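Side-chain contact in maternal effect protein oskar (Drosophila melanogaster, PDB 5A4A), which probably binds RNA through its SGNH hydrolase-like OSK domain and acts as a germline inducer in the germ plasm: residues 106-109 with 110-114. Sequence-based numbering, arbitrary orientation.
Sequences LIKE and MHNMR
M113 and E109, one helical turn apart, run side by side and point the same way. From M113, CB sits 3.5 Å from O of E109, the carbonyl that also accepts the backbone N-H of M113. CG of M113 lies closer to O of E109, at 3.3 Å. SD of M113 passes along the acid's chain, 4.0 Å from CG of E109. CE of M113 ends beside the carboxylate, 3.1 Å from OE2 of E109, a tight van der Waals contact of a methyl carbon against an oxygen. The M113 chain is extended beyond CG (chi3 171°), which carries the methyl out as far as the acid. E109 is also extended beyond CG, and OE1 has a long, weak ion pair with R67 of helix 63-71.

This is the C-terminal end of helix 96-112, which leads into strand 116-120 of the sheet in this SGNH hydrolase-type domain. R114 takes a positive phi (58°) and closes the helix with a Schellman motif. R114 N donates a hydrogen bond to O of H111, and the R114 backbone is also hydrogen-bonded to G78. The M113 N to E109 O hydrogen bond is bent, with an N-H...O angle of 139°.

On the buried side, L106 and M110 also lie alongside each other, with CD1 of L106 4.1 Å from CG of M110. L70 and P117 pack against M110. On the exposed side, CG of K108 comes within 3.9 Å of ND2 of N112.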
loop_
_atom_site.group_PDB
_atom_site.type_symbol
_atom_site.label_atom_id
_atom_site.label_comp_id
_atom_site.label_asym_id
_atom_site.label_seq_id
_atom_site.Cartn_x
_atom_site.Cartn_y
_atom_site.Cartn_z
ATOM N N LEU A 106 2.248 -10.704 8.313
ATOM C CA LEU A 106 1.082 -10.287 7.526
ATOM C C LEU A 106 0.703 -11.376 6.518
ATOM O O LEU A 106 -0.465 -11.758 6.392
ATOM C CB LEU A 106 1.342 -8.954 6.800
ATOM C CG LEU A 106 0.261 -8.495 5.806
ATOM C CD1 LEU A 106 -1.095 -8.257 6.491
ATOM C CD2 LEU A 106 0.688 -7.234 5.031
ATOM N N ILE A 107 1.696 -11.869 5.801
ATOM C CA ILE A 107 1.473 -12.946 4.838
ATOM C C ILE A 107 0.882 -14.197 5.501
ATOM O O ILE A 107 -0.055 -14.807 4.985
ATOM C CB ILE A 107 2.772 -13.307 4.087
ATOM C CG1 ILE A 107 3.274 -12.115 3.262
ATOM C CG2 ILE A 107 2.545 -14.506 3.177
ATOM C CD1 ILE A 107 2.300 -11.627 2.179
ATOM N N LYS A 108 1.420 -14.564 6.660
ATOM C CA LYS A 108 0.927 -15.723 7.396
ATOM C C LYS A 108 -0.492 -15.507 7.905
ATOM O O LYS A 108 -1.319 -16.414 7.858
ATOM C CB LYS A 108 1.882 -16.036 8.550
ATOM C CG LYS A 108 1.402 -17.056 9.564
ATOM C CD LYS A 108 2.433 -17.154 10.691
ATOM C CE LYS A 108 1.832 -17.647 11.996
ATOM N NZ LYS A 108 1.475 -19.086 11.924
ATOM N N GLU A 109 -0.776 -14.299 8.393
ATOM C CA GLU A 109 -2.112 -13.979 8.875
ATOM C C GLU A 109 -3.155 -14.022 7.753
ATOM O O GLU A 109 -4.253 -14.544 7.932
ATOM C CB GLU A 109 -2.120 -12.601 9.545
ATOM C CG GLU A 109 -3.501 -12.061 9.805
ATOM C CD GLU A 109 -3.469 -10.677 10.424
ATOM O OE1 GLU A 109 -2.431 -10.279 10.976
ATOM O OE2 GLU A 109 -4.479 -9.968 10.361
ATOM N N MET A 110 -2.810 -13.473 6.596
ATOM C CA MET A 110 -3.710 -13.544 5.451
ATOM C C MET A 110 -3.983 -15.004 5.070
ATOM O O MET A 110 -5.118 -15.370 4.761
ATOM C CB MET A 110 -3.148 -12.740 4.274
ATOM C CG MET A 110 -3.115 -11.239 4.565
ATOM S SD MET A 110 -2.598 -10.215 3.186
ATOM C CE MET A 110 -3.982 -10.453 2.060
ATOM N N HIS A 111 -2.950 -15.836 5.127
ATOM C CA HIS A 111 -3.122 -17.258 4.830
ATOM C C HIS A 111 -4.097 -17.884 5.832
ATOM O O HIS A 111 -5.020 -18.617 5.461
ATOM C CB HIS A 111 -1.775 -17.980 4.863
ATOM C CG HIS A 111 -1.826 -19.375 4.320
ATOM N ND1 HIS A 111 -0.919 -20.345 4.669
ATOM C CD2 HIS A 111 -2.691 -19.958 3.450
ATOM C CE1 HIS A 111 -1.214 -21.473 4.037
ATOM N NE2 HIS A 111 -2.283 -21.258 3.293
ATOM N N ASN A 112 -3.897 -17.578 7.107
ATOM C CA ASN A 112 -4.801 -18.066 8.140
ATOM C C ASN A 112 -6.245 -17.554 7.998
ATOM O O ASN A 112 -7.195 -18.234 8.402
ATOM C CB ASN A 112 -4.232 -17.766 9.531
ATOM C CG ASN A 112 -3.014 -18.616 9.852
ATOM O OD1 ASN A 112 -2.836 -19.699 9.290
ATOM N ND2 ASN A 112 -2.173 -18.135 10.761
ATOM N N MET A 113 -6.410 -16.374 7.408
ATOM C CA MET A 113 -7.737 -15.816 7.163
ATOM C C MET A 113 -8.323 -16.257 5.831
ATOM O O MET A 113 -9.453 -15.883 5.493
ATOM C CB MET A 113 -7.690 -14.289 7.207
ATOM C CG MET A 113 -7.369 -13.741 8.569
ATOM S SD MET A 113 -7.258 -11.951 8.510
ATOM C CE MET A 113 -7.149 -11.577 10.256
ATOM N N ARG A 114 -7.547 -17.047 5.084
ATOM C CA ARG A 114 -7.902 -17.465 3.724
ATOM C C ARG A 114 -8.129 -16.278 2.781
ATOM O O ARG A 114 -8.998 -16.313 1.910
ATOM C CB ARG A 114 -9.101 -18.416 3.748
ATOM C CG ARG A 114 -8.869 -19.622 4.642
ATOM C CD ARG A 114 -10.170 -20.346 4.939
ATOM N NE ARG A 114 -11.138 -19.458 5.584
ATOM C CZ ARG A 114 -11.242 -19.284 6.901
ATOM N NH1 ARG A 114 -10.441 -19.943 7.728
ATOM N NH2 ARG A 114 -12.153 -18.452 7.391
#